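Local coordinates for hypoxanthine phosphoribosyltransferase (Leishmania donovani, PDB 7CMJ), which converts hypoxanthine and guanine to their nucleoside monophosphates in purine salvage by transferring the phosphoribosyl group of 5-phosphoribosylpyrophosphate onto the base, at residues D114-R119 against L142-A147; V153-P158 against I172-A177. All blocks are in the same frame, centred on the assembly; numbering follows the deposited sequence.

Contact 1: residues D114-R119 against L142-A147; sequences DSVENR and LAKKPA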
loop_
_atom_site.group_PDB
_atom_site.type_symbol
_atom_site.label_atom_id
_atom_site.label_comp_id
_atom_site.label_asym_id
_atom_site.label_seq_id
_atom_site.Cartn_x
_atom_site.Cartn_y
_atom_site.Cartn_z
ATOM N N ASP A 114 11.731 -7.395 1.319
ATOM C CA ASP A 114 12.620 -8.143 2.193
ATOM C C ASP A 114 12.876 -7.347 3.463
ATOM O O ASP A 114 13.027 -6.123 3.418
ATOM C CB ASP A 114 13.965 -8.438 1.525
ATOM C CG ASP A 114 13.849 -9.345 0.314
ATOM O OD1 ASP A 114 12.941 -10.206 0.278
ATOM O OD2 ASP A 114 14.694 -9.193 -0.599
ATOM N N SER A 115 12.914 -8.049 4.595
ATOM C CA SER A 115 13.496 -7.483 5.799
ATOM C C SER A 115 14.893 -6.964 5.493
ATOM O O SER A 115 15.641 -7.566 4.715
ATOM C CB SER A 115 13.575 -8.538 6.904
ATOM O OG SER A 115 14.478 -8.141 7.933
ATOM N N VAL A 116 15.252 -5.847 6.107
ATOM C CA VAL A 116 16.596 -5.323 5.932
ATOM C C VAL A 116 17.346 -5.291 7.260
ATOM O O VAL A 116 18.342 -4.597 7.390
ATOM C CB VAL A 116 16.569 -3.939 5.251
ATOM C CG1 VAL A 116 16.000 -4.049 3.837
ATOM C CG2 VAL A 116 15.768 -2.930 6.075
ATOM N N GLU A 117 16.872 -6.047 8.248
ATOM C CA GLU A 117 17.568 -6.127 9.526
ATOM C C GLU A 117 19.006 -6.580 9.300
ATOM O O GLU A 117 19.250 -7.585 8.617
ATOM C CB GLU A 117 16.845 -7.084 10.479
ATOM C CG GLU A 117 17.352 -7.030 11.907
ATOM C CD GLU A 117 16.776 -8.132 12.800
ATOM O OE1 GLU A 117 15.548 -8.154 13.031
ATOM O OE2 GLU A 117 17.561 -8.979 13.282
ATOM N N ASN A 118 19.951 -5.810 9.845
ATOM C CA ASN A 118 21.375 -6.125 9.767
ATOM C C ASN A 118 21.859 -6.287 8.322
ATOM O O ASN A 118 22.636 -7.190 8.000
ATOM C CB ASN A 118 21.697 -7.365 10.585
ATOM C CG ASN A 118 23.149 -7.430 10.947
ATOM O OD1 ASN A 118 23.692 -6.481 11.507
ATOM N ND2 ASN A 118 23.798 -8.546 10.626
ATOM N N ARG A 119 21.396 -5.400 7.447
ATOM C CA ARG A 119 21.836 -5.352 6.063
ATOM C C ARG A 119 22.357 -3.959 5.749
ATOM O O ARG A 119 22.070 -2.989 6.462
ATOM C CB ARG A 119 20.705 -5.699 5.099
ATOM C CG ARG A 119 20.112 -7.053 5.343
ATOM C CD ARG A 119 20.987 -8.053 4.646
ATOM N NE ARG A 119 21.377 -9.133 5.527
ATOM C CZ ARG A 119 20.707 -10.273 5.622
ATOM N NH1 ARG A 119 19.617 -10.463 4.885
ATOM N NH2 ARG A 119 21.119 -11.207 6.468
ATOM N N LEU A 142 16.007 3.489 9.424
ATOM C CA LEU A 142 16.798 3.149 10.595
ATOM C C LEU A 142 15.996 2.352 11.607
ATOM O O LEU A 142 16.590 1.650 12.433
ATOM C CB LEU A 142 17.346 4.418 11.244
ATOM C CG LEU A 142 18.666 4.891 10.640
ATOM C CD1 LEU A 142 19.112 6.151 11.335
ATOM C CD2 LEU A 142 19.729 3.817 10.746
ATOM N N ALA A 143 14.663 2.445 11.559
ATOM C CA ALA A 143 13.827 1.642 12.446
ATOM C C ALA A 143 13.855 0.175 12.061
ATOM O O ALA A 143 13.558 -0.682 12.897
ATOM C CB ALA A 143 12.387 2.160 12.443
ATOM N N LYS A 144 14.219 -0.138 10.821
ATOM C CA LYS A 144 14.409 -1.529 10.443
ATOM C C LYS A 144 15.788 -2.061 10.844
ATOM O O LYS A 144 16.172 -3.144 10.383
ATOM C CB LYS A 144 14.164 -1.687 8.939
ATOM C CG LYS A 144 12.832 -1.124 8.476
ATOM C CD LYS A 144 12.789 -0.873 6.964
ATOM C CE LYS A 144 11.359 -0.526 6.495
ATOM N NZ LYS A 144 10.426 -1.650 6.821
ATOM N N LYS A 145 16.509 -1.326 11.691
ATOM C CA LYS A 145 17.795 -1.739 12.250
ATOM C C LYS A 145 18.779 -2.301 11.218
ATOM O O LYS A 145 19.298 -3.409 11.387
ATOM C CB LYS A 145 17.588 -2.742 13.379
ATOM C CG LYS A 145 16.972 -2.176 14.658
ATOM C CD LYS A 145 17.367 -0.719 14.905
ATOM C CE LYS A 145 16.977 -0.227 16.308
ATOM N NZ LYS A 145 17.951 -0.601 17.384
ATOM N N PRO A 146 19.074 -1.562 10.154
ATOM C CA PRO A 146 20.039 -2.062 9.167
ATOM C C PRO A 146 21.456 -2.058 9.722
ATOM O O PRO A 146 21.782 -1.359 10.686
ATOM C CB PRO A 146 19.902 -1.074 8.006
ATOM C CG PRO A 146 19.542 0.201 8.664
ATOM C CD PRO A 146 18.664 -0.178 9.857
ATOM N N ALA A 147 22.307 -2.868 9.093
ATOM C CA ALA A 147 23.710 -2.903 9.490
ATOM C C ALA A 147 24.401 -1.586 9.156
ATOM O O ALA A 147 25.210 -1.082 9.951
ATOM C CB ALA A 147 24.426 -4.081 8.826
HETATM O O HOH W 1 21.573 -4.733 13.422
#
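The carbonyl oxygen of Lys-145 is gripped from the loop 114-119: Asn-118 N donates to Lys-145 O over 2.9 Å in an almost straight bond (174° at the hydrogen), its donor tilted 26° from the carbonyl plane. A water adds a weak second bond to this oxygen and reaches Asn-118 OD1 equally weakly, linking the amide side chain to the opposite backbone. One residue beyond Pro-146, Ala-147 N makes a bent, weak hydrogen bond to Arg-119 O. Two CA-H...O contacts continue the backbone pairing, from Glu-117 CA to Lys-144 O (3.4 Å) and from Pro-146 CA to Val-116 O (3.5 Å). The partners are turns at one end of the Rossmann-like phosphoribosyltransferase core: the type II turn 116-119 leads into strand 120-125, and the chain leaving helix 131-142 passes through a type I turn, 142-145, to the parallel strand 148-153. Apolar contact comes from Val-116: with CG1 anti to the carbonyl carbon (chi1 -64°), CG2 falls between the backbone N and that carbon, 3.5 Å from Lys-144 CB, and also touches Lys-144 CD. Beyond that the lysine leads away to Asp-111 and to Tyr-136 of the second subunit. Ala-147 CB packs on the Asn-118 backbone and approaches Asn-118 OD1 at 3.7 Å. Glu-117 runs out extended, its carboxylate taken by backbone N-H groups of Glu-101, Thr-102 and Ser-103 of the second subunit.

Contact 2: residues V153-P158 against I172-A177; sequences VLLDKP and ITIPHA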
loop_
_atom_site.group_PDB
_atom_site.type_symbol
_atom_site.label_atom_id
_atom_site.label_comp_id
_atom_site.label_asym_id
_atom_site.label_seq_id
_atom_site.Cartn_x
_atom_site.Cartn_y
_atom_site.Cartn_z
ATOM N N VAL A 153 22.948 10.121 -4.292
ATOM C CA VAL A 153 22.117 11.118 -4.952
ATOM C C VAL A 153 22.732 11.415 -6.305
ATOM O O VAL A 153 23.923 11.724 -6.388
ATOM C CB VAL A 153 21.979 12.401 -4.114
ATOM C CG1 VAL A 153 20.735 13.176 -4.563
ATOM C CG2 VAL A 153 21.897 12.059 -2.638
ATOM N N LEU A 154 21.926 11.312 -7.364
ATOM C CA LEU A 154 22.490 11.476 -8.696
ATOM C C LEU A 154 22.841 12.935 -8.944
ATOM O O LEU A 154 23.957 13.251 -9.352
ATOM C CB LEU A 154 21.524 10.955 -9.769
ATOM C CG LEU A 154 21.991 11.402 -11.159
ATOM C CD1 LEU A 154 23.170 10.518 -11.612
ATOM C CD2 LEU A 154 20.845 11.354 -12.165
ATOM N N LEU A 155 21.931 13.830 -8.638
ATOM C CA LEU A 155 22.117 15.256 -8.814
ATOM C C LEU A 155 22.266 15.914 -7.447
ATOM O O LEU A 155 21.284 16.043 -6.707
ATOM C CB LEU A 155 20.934 15.855 -9.562
ATOM C CG LEU A 155 20.780 15.443 -11.016
ATOM C CD1 LEU A 155 19.686 16.299 -11.625
ATOM C CD2 LEU A 155 22.103 15.598 -11.786
ATOM N N ASP A 156 23.489 16.322 -7.111
ATOM C CA ASP A 156 23.755 17.173 -5.954
ATOM C C ASP A 156 23.610 18.634 -6.382
ATOM O O ASP A 156 24.458 19.165 -7.106
ATOM C CB ASP A 156 25.152 16.886 -5.414
ATOM C CG ASP A 156 25.363 17.400 -4.005
ATOM O OD1 ASP A 156 24.379 17.557 -3.245
ATOM O OD2 ASP A 156 26.538 17.642 -3.664
ATOM N N LYS A 157 22.528 19.279 -5.951
ATOM C CA LYS A 157 22.243 20.690 -6.184
ATOM C C LYS A 157 22.778 21.529 -5.029
ATOM O O LYS A 157 23.037 21.004 -3.935
ATOM C CB LYS A 157 20.730 20.906 -6.346
ATOM C CG LYS A 157 19.897 20.397 -5.173
ATOM C CD LYS A 157 18.401 20.654 -5.337
ATOM C CE LYS A 157 17.899 21.726 -4.368
ATOM N NZ LYS A 157 16.410 21.716 -4.239
ATOM N N PRO A 158 22.955 22.837 -5.241
ATOM C CA PRO A 158 23.466 23.710 -4.174
ATOM C C PRO A 158 22.742 23.529 -2.847
ATOM O O PRO A 158 21.507 23.530 -2.782
ATOM C CB PRO A 158 23.247 25.114 -4.741
ATOM C CG PRO A 158 23.376 24.929 -6.201
ATOM C CD PRO A 158 22.775 23.580 -6.502
ATOM N N ILE A 172 26.710 13.735 -9.711
ATOM C CA ILE A 172 26.987 14.947 -10.471
ATOM C C ILE A 172 26.598 16.155 -9.632
ATOM O O ILE A 172 25.421 16.336 -9.302
ATOM C CB ILE A 172 26.259 14.974 -11.817
ATOM C CG1 ILE A 172 26.655 13.768 -12.655
ATOM C CG2 ILE A 172 26.669 16.212 -12.577
ATOM C CD1 ILE A 172 26.031 13.756 -14.033
ATOM N N THR A 173 27.586 16.976 -9.295
ATOM C CA THR A 173 27.330 18.260 -8.666
ATOM C C THR A 173 26.846 19.238 -9.720
ATOM O O THR A 173 27.457 19.376 -10.775
ATOM C CB THR A 173 28.587 18.792 -7.993
ATOM O OG1 THR A 173 28.816 18.061 -6.784
ATOM C CG2 THR A 173 28.421 20.256 -7.660
ATOM N N ILE A 174 25.770 19.953 -9.409
ATOM C CA ILE A 174 24.958 20.591 -10.444
ATOM C C ILE A 174 24.384 21.887 -9.904
ATOM O O ILE A 174 24.141 22.013 -8.701
ATOM C CB ILE A 174 23.849 19.645 -10.894
ATOM C CG1 ILE A 174 23.671 19.744 -12.383
ATOM C CG2 ILE A 174 22.564 19.846 -10.097
ATOM C CD1 ILE A 174 24.766 19.073 -13.111
ATOM N N PRO A 175 24.209 22.893 -10.763
ATOM C CA PRO A 175 23.530 24.119 -10.318
ATOM C C PRO A 175 22.026 23.907 -10.205
ATOM O O PRO A 175 21.466 22.950 -10.730
ATOM C CB PRO A 175 23.869 25.146 -11.413
ATOM C CG PRO A 175 24.208 24.323 -12.616
ATOM C CD PRO A 175 24.786 23.027 -12.114
ATOM N N HIS A 176 21.373 24.802 -9.464
ATOM C CA HIS A 176 19.943 24.652 -9.214
ATOM C C HIS A 176 19.163 24.949 -10.488
ATOM O O HIS A 176 19.286 26.038 -11.054
ATOM C CB HIS A 176 19.491 25.576 -8.083
ATOM C CG HIS A 176 18.073 25.343 -7.665
ATOM N ND1 HIS A 176 17.668 24.178 -7.049
ATOM C CD2 HIS A 176 16.955 26.098 -7.814
ATOM C CE1 HIS A 176 16.370 24.237 -6.812
ATOM N NE2 HIS A 176 15.911 25.387 -7.271
ATOM N N ALA A 177 18.356 23.989 -10.936
ATOM C CA ALA A 177 17.510 24.192 -12.107
ATOM C C ALA A 177 16.366 23.188 -12.079
ATOM O O ALA A 177 16.329 22.279 -11.246
ATOM C CB ALA A 177 18.309 24.067 -13.406
#
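Three backbone hydrogen bonds form the ladder between the segments: Ile-172 N to Leu-154 O (2.8 Å, nearly straight), Asp-156 N to Ile-172 O (2.9 Å) and Ile-174 N to Asp-156 O (2.8 Å). CA-H...O contacts from Leu-155 CA to Ile-172 O and from Thr-173 CA to Asp-156 O fill in along it, and a third, Lys-157 CA to Ile-174 O at 3.4 Å, carries the pairing beyond the last hydrogen bond. This is the parallel pairing of strands 155-156 and 169-173 in a beta-alpha-beta unit, with helix 161-164 in the connection; strand 155-156 lies at the margin of the sheet within this chain. Apolar contact is made by Leu-155, whose CD2 lies 4.2 Å from Ile-172 CB and whose CB meets Ile-174 CG2. On the other face Asp-156 and Thr-173 lie side by side, Asp-156 OD2 3.9 Å from Thr-173 OG1, too far for a hydrogen bond. Past the strand ends, Pro-158 CD lies beside Ile-174 O and the backbone N of His-176. Lys-157 runs alongside His-176 with its CD at the ring edge, and its amine forms a salt bridge with Asp-129, the probable proton acceptor. Lys-157 probably also binds GMP.

The two contacts lie on opposite sides of the chain's centre, their own centres 29 Å apart and nearest atoms about 15 Å apart. Both mix buried and exposed residues, but contact 1 is a meeting of turns at the subunit interface, away from the annotated sites, whereas contact 2 is strand pairing that no other chain of the assembly touches. They share strand 148-153: the loop of contact 1 leads into it, and the first segment of contact 2 begins with its last residue. Their chemistry differs too: one good and one weak backbone bond and a water join the turns of contact 1, with Glu-117 and Lys-144 turned to partners outside it, while contact 2 has a regular three-bond ladder, and its Lys-157 reaches outside to Asp-129.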